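Local coordinates for transcription factor SPN1 (Saccharomyces cerevisiae, PDB 3NFQ), which helps regulate transcription by RNA polymerase II and may act both during and after recruitment of the TATA-binding protein, at residues D90-F103 against V125-L138. Sequence-based numbering, arbitrary orientation.
Sequences DGSLPSFEIQKSLF and VIFYTKSKRVEAQL
F103 drives the edge of its ring into one face of Y128, an edge-to-face stack with CE1 of F103 3.5 Å from CD2 of Y128 and the ring planes 63° apart. V125 touches the same phenylalanine at CE2, and L141 and A142 of helix 136-149 pack around this buried end. Q99 meets Y128 at the ring's edge: OE1 of Q99 lies 3.2 Å from CE2 of Y128. The amide of Q99 is held at both ends: Q99 NE2 donates to P94 O (2.9 Å, nearly in the amide plane), while Q99 OE1 takes a bond from a water that in turn accepts from E135 N. L138 CD1 also touches OE1 and CB of Q99. The hydroxyl of Y128 runs past L93 and P94 to bond L85 O. L93 forks outward from this core: CD2 meets the F127 and Y128 side chains of helix 121-130, CD1 meets the turn, 3.7 Å from V134 CG2.

Two margins are looser. At one, with CG anti to the backbone N (chi1 -177°), the F96 ring reaches CG of E135 and, 3.6 Å from F96 CE1, CD1 of L138; Q137 NE2 comes to its edge. Toward D90 the contact turns wet. The guanidinium of R133 lays one face over the G91-S92 peptide, with NH2 close to D90 O but badly angled for a bond. Water mediates here instead: one molecule lies 2.6 Å from G91 O, donating to it, and also bonds S131 OG; another accepts from R133 NH2 and weakly reaches D90 OD2. The contact thus packs helix 96-107 and its leading loop onto the end of helix 121-130, the turn after it and the start of helix 136-149, within the helical bundle of the TFIIS N-terminal family.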
# COMPACT_ATOMS: atom_id res chain seq x y z
N ASP A 90 11.93 13.45 -1.04
CA ASP A 90 13.19 13.24 -1.78
C ASP A 90 13.15 12.18 -2.86
O ASP A 90 14.14 11.94 -3.57
CB ASP A 90 14.36 13.00 -0.82
CG ASP A 90 14.34 11.59 -0.22
OD1 ASP A 90 13.35 10.83 -0.41
OD2 ASP A 90 15.35 11.25 0.44
N GLY A 91 11.99 11.54 -3.00
CA GLY A 91 11.77 10.61 -4.08
C GLY A 91 12.03 9.17 -3.70
O GLY A 91 11.80 8.27 -4.51
N SER A 92 12.45 8.94 -2.45
CA SER A 92 12.83 7.59 -2.03
C SER A 92 11.60 6.71 -1.73
O SER A 92 10.51 7.20 -1.39
CB SER A 92 13.78 7.65 -0.86
OG SER A 92 13.07 8.09 0.26
N LEU A 93 11.80 5.40 -1.86
CA LEU A 93 10.72 4.47 -1.86
C LEU A 93 10.84 3.49 -0.67
O LEU A 93 11.92 3.38 -0.08
CB LEU A 93 10.77 3.71 -3.18
CG LEU A 93 10.41 4.64 -4.35
CD1 LEU A 93 10.75 3.91 -5.59
CD2 LEU A 93 8.90 5.03 -4.24
N PRO A 94 9.74 2.81 -0.32
CA PRO A 94 9.95 1.75 0.71
C PRO A 94 10.82 0.65 0.16
O PRO A 94 11.20 0.65 -1.00
CB PRO A 94 8.53 1.24 0.97
CG PRO A 94 7.77 1.50 -0.42
CD PRO A 94 8.35 2.85 -0.83
N SER A 95 11.08 -0.36 1.00
CA SER A 95 11.96 -1.39 0.57
C SER A 95 11.34 -2.19 -0.57
O SER A 95 10.10 -2.22 -0.75
CB SER A 95 12.17 -2.33 1.77
OG SER A 95 10.98 -3.02 2.10
N PHE A 96 12.20 -2.91 -1.30
CA PHE A 96 11.77 -3.78 -2.34
C PHE A 96 10.75 -4.79 -1.82
O PHE A 96 9.76 -5.10 -2.50
CB PHE A 96 12.97 -4.57 -2.92
CG PHE A 96 12.58 -5.46 -4.07
CD1 PHE A 96 12.28 -4.92 -5.30
CD2 PHE A 96 12.46 -6.85 -3.91
CE1 PHE A 96 11.94 -5.73 -6.39
CE2 PHE A 96 12.05 -7.66 -5.00
CZ PHE A 96 11.81 -7.08 -6.26
N GLU A 97 11.00 -5.36 -0.63
CA GLU A 97 10.08 -6.34 -0.09
C GLU A 97 8.66 -5.83 0.16
O GLU A 97 7.69 -6.53 -0.12
CB GLU A 97 10.63 -6.87 1.25
CG GLU A 97 11.89 -7.74 1.01
CD GLU A 97 13.16 -6.96 0.62
OE1 GLU A 97 13.34 -5.78 1.02
OE2 GLU A 97 14.02 -7.58 -0.06
N ILE A 98 8.55 -4.57 0.61
CA ILE A 98 7.24 -3.94 0.77
C ILE A 98 6.59 -3.67 -0.61
O ILE A 98 5.39 -3.92 -0.82
CB ILE A 98 7.34 -2.66 1.61
CG1 ILE A 98 7.37 -3.01 3.10
CG2 ILE A 98 6.07 -1.66 1.29
CD1 ILE A 98 7.97 -1.93 3.92
N GLN A 99 7.37 -3.18 -1.57
CA GLN A 99 6.82 -2.90 -2.90
C GLN A 99 6.31 -4.18 -3.52
O GLN A 99 5.18 -4.24 -3.97
CB GLN A 99 7.87 -2.31 -3.82
CG GLN A 99 8.49 -0.96 -3.38
CD GLN A 99 9.57 -0.49 -4.34
OE1 GLN A 99 9.42 -0.62 -5.55
NE2 GLN A 99 10.65 0.07 -3.82
N LYS A 100 7.14 -5.21 -3.53
CA LYS A 100 6.77 -6.44 -4.20
C LYS A 100 5.60 -7.15 -3.51
O LYS A 100 4.67 -7.65 -4.18
CB LYS A 100 7.98 -7.37 -4.23
CG LYS A 100 7.70 -8.51 -5.14
CD LYS A 100 8.77 -9.58 -5.01
CE LYS A 100 8.53 -10.59 -6.14
NZ LYS A 100 9.75 -11.43 -6.26
N SER A 101 5.60 -7.16 -2.18
CA SER A 101 4.49 -7.79 -1.47
C SER A 101 3.19 -7.07 -1.70
O SER A 101 2.14 -7.70 -1.89
CB SER A 101 4.73 -7.83 0.04
OG SER A 101 5.86 -8.66 0.28
N LEU A 102 3.22 -5.75 -1.60
CA LEU A 102 1.97 -5.01 -1.85
C LEU A 102 1.47 -5.09 -3.28
O LEU A 102 0.25 -5.25 -3.53
CB LEU A 102 2.10 -3.55 -1.39
CG LEU A 102 2.28 -3.34 0.12
CD1 LEU A 102 2.39 -1.82 0.41
CD2 LEU A 102 1.13 -3.91 0.88
N PHE A 103 2.37 -5.00 -4.25
CA PHE A 103 1.94 -5.07 -5.63
C PHE A 103 1.43 -6.49 -5.95
O PHE A 103 0.48 -6.66 -6.68
CB PHE A 103 3.07 -4.62 -6.59
CG PHE A 103 3.03 -3.13 -6.91
CD1 PHE A 103 4.01 -2.27 -6.42
CD2 PHE A 103 2.05 -2.63 -7.75
CE1 PHE A 103 3.98 -0.88 -6.75
CE2 PHE A 103 2.02 -1.25 -8.07
CZ PHE A 103 2.97 -0.40 -7.57
N VAL A 125 0.66 4.65 -8.20
CA VAL A 125 0.97 3.55 -9.13
C VAL A 125 1.53 4.13 -10.44
O VAL A 125 2.50 3.61 -11.03
CB VAL A 125 -0.25 2.58 -9.33
CG1 VAL A 125 0.03 1.50 -10.42
CG2 VAL A 125 -0.57 1.91 -8.02
N ILE A 126 0.96 5.25 -10.90
CA ILE A 126 1.53 5.92 -12.07
C ILE A 126 3.01 6.30 -11.82
O ILE A 126 3.88 6.08 -12.67
CB ILE A 126 0.67 7.15 -12.50
CG1 ILE A 126 -0.66 6.66 -13.08
CG2 ILE A 126 1.45 8.03 -13.54
CD1 ILE A 126 -1.75 7.69 -13.24
N PHE A 127 3.31 6.87 -10.64
CA PHE A 127 4.66 7.23 -10.29
C PHE A 127 5.61 5.99 -10.40
O PHE A 127 6.76 6.08 -10.87
CB PHE A 127 4.68 7.79 -8.84
CG PHE A 127 6.07 7.97 -8.29
CD1 PHE A 127 6.80 9.16 -8.46
CD2 PHE A 127 6.69 6.94 -7.61
CE1 PHE A 127 8.12 9.30 -7.97
CE2 PHE A 127 7.99 7.09 -7.12
CZ PHE A 127 8.70 8.23 -7.28
N TYR A 128 5.11 4.83 -10.00
CA TYR A 128 5.94 3.60 -10.08
C TYR A 128 6.28 3.24 -11.56
O TYR A 128 7.34 2.66 -11.85
CB TYR A 128 5.22 2.45 -9.41
CG TYR A 128 5.63 2.36 -7.94
CD1 TYR A 128 5.09 3.24 -7.02
CD2 TYR A 128 6.56 1.40 -7.48
CE1 TYR A 128 5.45 3.18 -5.63
CE2 TYR A 128 6.91 1.33 -6.09
CZ TYR A 128 6.34 2.25 -5.18
OH TYR A 128 6.65 2.27 -3.83
N THR A 129 5.39 3.62 -12.49
CA THR A 129 5.63 3.33 -13.93
C THR A 129 6.75 4.16 -14.54
O THR A 129 7.37 3.75 -15.56
CB THR A 129 4.37 3.49 -14.80
OG1 THR A 129 4.06 4.90 -14.95
CG2 THR A 129 3.19 2.74 -14.22
N LYS A 130 7.04 5.29 -13.88
CA LYS A 130 8.01 6.33 -14.33
C LYS A 130 9.32 6.47 -13.55
O LYS A 130 10.36 6.82 -14.14
CB LYS A 130 7.34 7.71 -14.28
CG LYS A 130 6.23 7.95 -15.30
CD LYS A 130 5.61 9.29 -14.89
CE LYS A 130 4.28 9.63 -15.56
NZ LYS A 130 3.73 10.87 -14.89
N SER A 131 9.30 6.23 -12.23
CA SER A 131 10.47 6.52 -11.40
C SER A 131 11.63 5.66 -11.80
O SER A 131 11.50 4.43 -11.94
CB SER A 131 10.16 6.35 -9.91
OG SER A 131 11.34 6.05 -9.16
N LYS A 132 12.79 6.30 -11.94
CA LYS A 132 14.04 5.57 -12.20
C LYS A 132 14.47 4.67 -11.07
O LYS A 132 15.36 3.85 -11.25
CB LYS A 132 15.19 6.55 -12.46
CG LYS A 132 14.93 7.56 -13.57
CD LYS A 132 14.54 6.89 -14.89
CE LYS A 132 14.00 7.96 -15.85
NZ LYS A 132 13.77 7.44 -17.23
N ARG A 133 13.86 4.81 -9.91
CA ARG A 133 14.28 4.00 -8.74
C ARG A 133 13.61 2.64 -8.63
O ARG A 133 13.94 1.85 -7.72
CB ARG A 133 13.99 4.76 -7.46
CG ARG A 133 14.65 6.10 -7.40
CD ARG A 133 14.72 6.48 -5.97
NE ARG A 133 15.08 7.88 -5.79
CZ ARG A 133 15.70 8.36 -4.72
NH1 ARG A 133 16.08 7.54 -3.73
NH2 ARG A 133 15.96 9.65 -4.65
N VAL A 134 12.64 2.38 -9.50
CA VAL A 134 11.81 1.17 -9.37
C VAL A 134 12.39 0.08 -10.25
O VAL A 134 12.79 0.34 -11.33
CB VAL A 134 10.34 1.47 -9.79
CG1 VAL A 134 9.45 0.23 -9.72
CG2 VAL A 134 9.78 2.58 -8.90
N GLU A 135 12.47 -1.13 -9.73
CA GLU A 135 12.90 -2.27 -10.51
C GLU A 135 11.96 -2.55 -11.64
O GLU A 135 10.76 -2.46 -11.48
CB GLU A 135 12.93 -3.47 -9.57
CG GLU A 135 14.06 -3.36 -8.55
CD GLU A 135 15.44 -3.14 -9.23
OE1 GLU A 135 15.79 -3.93 -10.14
OE2 GLU A 135 16.15 -2.17 -8.87
N ALA A 136 12.50 -2.90 -12.82
CA ALA A 136 11.66 -3.03 -14.00
C ALA A 136 10.51 -3.94 -13.81
O ALA A 136 9.41 -3.66 -14.31
CB ALA A 136 12.49 -3.47 -15.24
N GLN A 137 10.68 -5.06 -13.09
CA GLN A 137 9.56 -5.96 -13.01
C GLN A 137 8.36 -5.30 -12.30
O GLN A 137 7.22 -5.56 -12.65
CB GLN A 137 9.92 -7.30 -12.31
CG GLN A 137 9.97 -7.09 -10.83
CD GLN A 137 10.66 -8.19 -10.03
OE1 GLN A 137 9.99 -9.01 -9.38
NE2 GLN A 137 12.01 -8.16 -10.02
N LEU A 138 8.62 -4.43 -11.32
CA LEU A 138 7.54 -3.78 -10.61
C LEU A 138 6.98 -2.60 -11.40
O LEU A 138 5.79 -2.39 -11.35
CB LEU A 138 8.01 -3.30 -9.20
CG LEU A 138 8.41 -4.49 -8.30
CD1 LEU A 138 8.86 -3.92 -6.96
CD2 LEU A 138 7.18 -5.34 -8.08
O HOH W 1 17.65 10.69 -2.08
O HOH W 2 11.88 8.32 -7.11
O HOH W 3 11.70 -1.42 -6.83